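Local coordinates for protein KLLA0A11308p (Kluyveromyces lactis, PDB 6AM0) that probably binds mRNA as a member of the EDC3 family, and is represented here by its N-terminal Sm-like (Lsm) domain alone, at residues D[6-11]-D[20-25]; D[16-21]-D[37-42]. All blocks are in the same frame, centred on the assembly; numbering follows the deposited sequence.

Contact 1. Residues D[6-11]-D[20-25]; sequences GYQIEI and TGTLKQ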
# COMPACT_ATOMS: atom_id res chain seq x y z
N GLY D 6 9.94 -14.11 -9.58
CA GLY D 6 10.63 -12.91 -10.00
C GLY D 6 10.28 -11.68 -9.19
O GLY D 6 10.98 -10.67 -9.30
N TYR D 7 9.21 -11.74 -8.40
CA TYR D 7 8.84 -10.61 -7.56
C TYR D 7 9.84 -10.45 -6.41
O TYR D 7 10.29 -11.43 -5.82
CB TYR D 7 7.43 -10.80 -7.01
CG TYR D 7 6.33 -10.45 -7.99
CD1 TYR D 7 6.23 -11.12 -9.21
CD2 TYR D 7 5.39 -9.47 -7.71
CE1 TYR D 7 5.23 -10.81 -10.12
CE2 TYR D 7 4.39 -9.16 -8.61
CZ TYR D 7 4.31 -9.83 -9.82
OH TYR D 7 3.32 -9.53 -10.72
N GLN D 8 10.15 -9.19 -6.09
CA GLN D 8 11.05 -8.87 -4.99
C GLN D 8 10.26 -8.89 -3.68
O GLN D 8 9.26 -8.18 -3.55
CB GLN D 8 11.69 -7.51 -5.23
CG GLN D 8 12.83 -7.12 -4.29
CD GLN D 8 13.96 -8.13 -4.26
OE1 GLN D 8 14.08 -8.99 -5.13
NE2 GLN D 8 14.82 -8.02 -3.25
N ILE D 9 10.71 -9.69 -2.71
CA ILE D 9 9.91 -10.00 -1.53
C ILE D 9 10.71 -9.69 -0.27
O ILE D 9 11.94 -9.88 -0.24
CB ILE D 9 9.46 -11.48 -1.53
CG1 ILE D 9 8.70 -11.81 -2.82
CG2 ILE D 9 8.60 -11.80 -0.32
CD1 ILE D 9 7.51 -10.93 -3.07
N GLU D 10 10.02 -9.20 0.76
CA GLU D 10 10.59 -8.96 2.08
C GLU D 10 9.63 -9.51 3.13
O GLU D 10 8.44 -9.18 3.11
CB GLU D 10 10.85 -7.47 2.31
CG GLU D 10 11.87 -7.16 3.39
CD GLU D 10 12.39 -5.74 3.30
OE1 GLU D 10 12.00 -5.02 2.35
OE2 GLU D 10 13.20 -5.34 4.16
N ILE D 11 10.15 -10.34 4.03
CA ILE D 11 9.36 -11.07 5.01
C ILE D 11 9.93 -10.77 6.40
O ILE D 11 11.06 -10.30 6.54
CB ILE D 11 9.34 -12.60 4.74
CG1 ILE D 11 10.75 -13.20 4.79
CG2 ILE D 11 8.70 -12.88 3.39
CD1 ILE D 11 11.08 -13.91 6.09
N THR D 20 15.10 -10.49 2.82
CA THR D 20 14.78 -9.98 1.50
C THR D 20 15.33 -10.92 0.45
O THR D 20 16.48 -11.37 0.56
CB THR D 20 15.36 -8.57 1.28
OG1 THR D 20 15.02 -7.72 2.39
CG2 THR D 20 14.81 -7.96 0.00
N GLY D 21 14.53 -11.21 -0.57
CA GLY D 21 15.00 -12.11 -1.61
C GLY D 21 14.03 -12.17 -2.78
O GLY D 21 12.95 -11.57 -2.75
N THR D 22 14.45 -12.91 -3.81
CA THR D 22 13.64 -13.06 -5.02
C THR D 22 12.84 -14.36 -4.94
O THR D 22 13.38 -15.41 -4.57
CB THR D 22 14.52 -13.04 -6.27
OG1 THR D 22 15.39 -14.17 -6.28
CG2 THR D 22 15.35 -11.77 -6.30
N LEU D 23 11.56 -14.29 -5.28
CA LEU D 23 10.67 -15.44 -5.12
C LEU D 23 10.98 -16.50 -6.17
O LEU D 23 10.84 -16.25 -7.38
CB LEU D 23 9.21 -14.99 -5.19
CG LEU D 23 8.13 -16.06 -5.36
CD1 LEU D 23 8.25 -17.12 -4.29
CD2 LEU D 23 6.75 -15.43 -5.29
N LYS D 24 11.40 -17.68 -5.71
CA LYS D 24 11.75 -18.82 -6.55
C LYS D 24 10.54 -19.71 -6.84
O LYS D 24 10.31 -20.10 -7.99
CB LYS D 24 12.84 -19.64 -5.85
CG LYS D 24 13.39 -20.80 -6.66
CD LYS D 24 13.99 -20.36 -7.97
CE LYS D 24 15.16 -21.25 -8.34
NZ LYS D 24 16.16 -21.33 -7.23
N GLN D 25 9.75 -20.02 -5.81
CA GLN D 25 8.48 -20.71 -5.96
C GLN D 25 7.74 -20.63 -4.63
O GLN D 25 8.35 -20.51 -3.57
CB GLN D 25 8.67 -22.16 -6.41
CG GLN D 25 9.26 -23.06 -5.34
CD GLN D 25 9.24 -24.51 -5.75
OE1 GLN D 25 8.40 -24.93 -6.54
NE2 GLN D 25 10.17 -25.30 -5.21
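The side-chain amide of Q8 lies across G21, with the carbonyl oxygen G21 O over one of its faces, 3.9 Å from CD of Q8. Beyond its oxygen end, Q8 OE1 meets the methyl CG2 of T22 at 3.3 Å. Beyond its nitrogen end, Q8 NE2 comes equally near the methyl CG2 of T20, so the amide bridges two threonines two residues apart. The torsions account for this: with CG anti to the backbone N (chi1 -170°), a bend at chi2 (56°) turns the group over the neighbouring strand. The second flat group, the carboxylate of E10, presents a face to the hydroxyl of T20, with OG1 of T20 3.4 Å from CD of E10. On this same side of the sheet, OG1 of T22 is held by a hydrogen bond to the backbone oxygen of T34.

These side chains ride on the hairpin of strands 8-12 and 18-26, which opens the antiparallel sheet of the Sm fold. I9 and G21 form a hydrogen-bonded pair, with I9 N to G21 O and G21 N to I9 O both 2.9 Å. Q8 with T22 and E10 with T20 are the non-hydrogen-bonded pairs next to it. Ahead of strand 8-12 the pairing continues, L23 N giving a bond to Y7 O and G6 N one to L23 O, each 3.2 Å long. G6 makes its bond at a positive phi of 101°, a conformation that calls for glycine.

I9 projects from the other side of the sheet, its CG1 lying 4.0 Å from CB of L23. L57 and V59 of strand 56-59 and L31 of strand 30-33 extend this apolar layer, and apolar side chains of another protein chain pack against Y7, I9 and L23.

Contact 2. Residues D[16-21]-D[37-42]; sequences GKRITG and VFQDGG
I19 and F38 meet as a non-hydrogen-bonded antiparallel pair, the two branches of the isoleucine coming obliquely against the phenyl ring. CD1 of I19 reaches CD1 of F38 at 3.3 Å, while CG2 of I19 sits 3.4 Å from CE1 of F38. On the other side of the sheet T20 and V37 run alongside each other, CB of T20 being 3.6 Å from CG1 of V37. Q39 lies beside R18 and points the same way, its extended chain bringing OE1 of Q39 to 3.1 Å from CG of R18. That oxygen also accepts a weak, bent hydrogen bond (123°) from R18 N.

Backbone bonds fix these positions: T20 and V37 exchange a pair of them, and Q39 N gives one to R18 O (3.1 Å). At F38 strand 36-38 gives way to a type I turn running from F38 to G41, with Q39 and D40 at its two middle positions and G41 N bonded to F38 O. D40 faces K17 across a gap of 4.1 Å between NZ of K17 and OD2 of D40, too long for a salt bridge. R18 reaches on to a second copy of this protein, where it makes a cation-pi contact with Y55 of that subunit. Within the Sm-type sheet, strand 18-26 thus has strand 36-38 along one margin and strand 8-12 along the other, where I19 packs on I11.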
# COMPACT_ATOMS: atom_id res chain seq x y z
N GLY D 16 10.71 -9.04 14.54
CA GLY D 16 10.85 -8.02 13.52
C GLY D 16 12.03 -8.18 12.59
O GLY D 16 12.29 -7.29 11.79
N LYS D 17 12.76 -9.29 12.66
CA LYS D 17 13.85 -9.53 11.73
C LYS D 17 13.29 -9.75 10.32
O LYS D 17 12.30 -10.46 10.14
CB LYS D 17 14.68 -10.72 12.20
CG LYS D 17 14.98 -10.64 13.69
CD LYS D 17 15.61 -9.29 14.02
CE LYS D 17 15.88 -9.14 15.49
NZ LYS D 17 16.87 -10.19 15.85
N ARG D 18 13.97 -9.18 9.31
CA ARG D 18 13.47 -9.12 7.93
C ARG D 18 14.43 -9.80 6.97
O ARG D 18 15.65 -9.59 7.04
CB ARG D 18 13.29 -7.65 7.51
CG ARG D 18 12.45 -6.91 8.54
CD ARG D 18 12.18 -5.43 8.31
NE ARG D 18 11.36 -4.94 9.42
CZ ARG D 18 10.77 -3.76 9.47
NH1 ARG D 18 10.05 -3.42 10.52
NH2 ARG D 18 10.89 -2.93 8.44
N ILE D 19 13.88 -10.63 6.08
CA ILE D 19 14.65 -11.32 5.06
C ILE D 19 14.17 -10.78 3.72
O ILE D 19 12.96 -10.65 3.50
CB ILE D 19 14.49 -12.85 5.12
CG1 ILE D 19 14.80 -13.39 6.52
CG2 ILE D 19 15.35 -13.52 4.06
CD1 ILE D 19 16.01 -12.77 7.18
N THR D 20 15.10 -10.49 2.82
CA THR D 20 14.78 -9.98 1.50
C THR D 20 15.33 -10.92 0.45
O THR D 20 16.48 -11.37 0.56
CB THR D 20 15.36 -8.57 1.28
OG1 THR D 20 15.02 -7.72 2.39
CG2 THR D 20 14.81 -7.96 0.00
N GLY D 21 14.53 -11.21 -0.57
CA GLY D 21 15.00 -12.11 -1.61
C GLY D 21 14.03 -12.17 -2.78
O GLY D 21 12.95 -11.57 -2.75
N VAL D 37 19.10 -11.69 1.39
CA VAL D 37 19.91 -10.88 2.30
C VAL D 37 19.18 -10.77 3.63
O VAL D 37 17.95 -10.65 3.67
CB VAL D 37 20.21 -9.49 1.70
CG1 VAL D 37 18.94 -8.66 1.56
CG2 VAL D 37 21.25 -8.75 2.54
N PHE D 38 19.93 -10.83 4.72
CA PHE D 38 19.37 -10.82 6.07
C PHE D 38 19.65 -9.48 6.74
O PHE D 38 20.75 -8.93 6.61
CB PHE D 38 19.93 -11.97 6.92
CG PHE D 38 19.69 -13.33 6.34
CD1 PHE D 38 18.69 -13.54 5.40
CD2 PHE D 38 20.44 -14.42 6.73
CE1 PHE D 38 18.45 -14.79 4.87
CE2 PHE D 38 20.21 -15.68 6.20
CZ PHE D 38 19.22 -15.86 5.26
N GLN D 39 18.65 -8.96 7.46
CA GLN D 39 18.80 -7.68 8.15
C GLN D 39 19.98 -7.70 9.11
O GLN D 39 20.78 -6.76 9.15
CB GLN D 39 17.51 -7.34 8.91
CG GLN D 39 17.52 -5.94 9.53
CD GLN D 39 16.13 -5.46 9.92
OE1 GLN D 39 15.18 -6.24 9.93
NE2 GLN D 39 16.01 -4.17 10.23
N ASP D 40 20.11 -8.76 9.90
CA ASP D 40 21.17 -8.85 10.89
C ASP D 40 22.49 -9.32 10.31
O ASP D 40 23.47 -9.46 11.05
CB ASP D 40 20.76 -9.78 12.03
CG ASP D 40 21.11 -9.22 13.39
OD1 ASP D 40 22.30 -9.30 13.78
OD2 ASP D 40 20.20 -8.69 14.07
N GLY D 41 22.55 -9.57 9.01
CA GLY D 41 23.82 -9.93 8.39
C GLY D 41 23.79 -11.32 7.79
O GLY D 41 23.30 -12.28 8.41
N GLY D 42 24.31 -11.44 6.58
CA GLY D 42 24.46 -12.72 5.90
C GLY D 42 23.65 -12.85 4.63
O GLY D 42 22.49 -12.43 4.57

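Contacts 1 and 2 share T20 and G21, and their centres are about 12 Å apart, on either side of the strand 18-26 that they have in common. Along that strand the neighbouring residues T20 and G21 turn their backbone bonds to opposite margins, one into each contact. A probable hydrogen bond from I11 N to I19 O, 2.9 Å, carries the hairpin pairing of contact 1 into contact 2, and E10 packs on R18 beside it. The two ends of strand 18-26 meet different partners: the R18 end lies at the second subunit, while Q25 hydrogen-bonds to N46 of the KLLA0E01827p chain and, weakly, to the bound peptide.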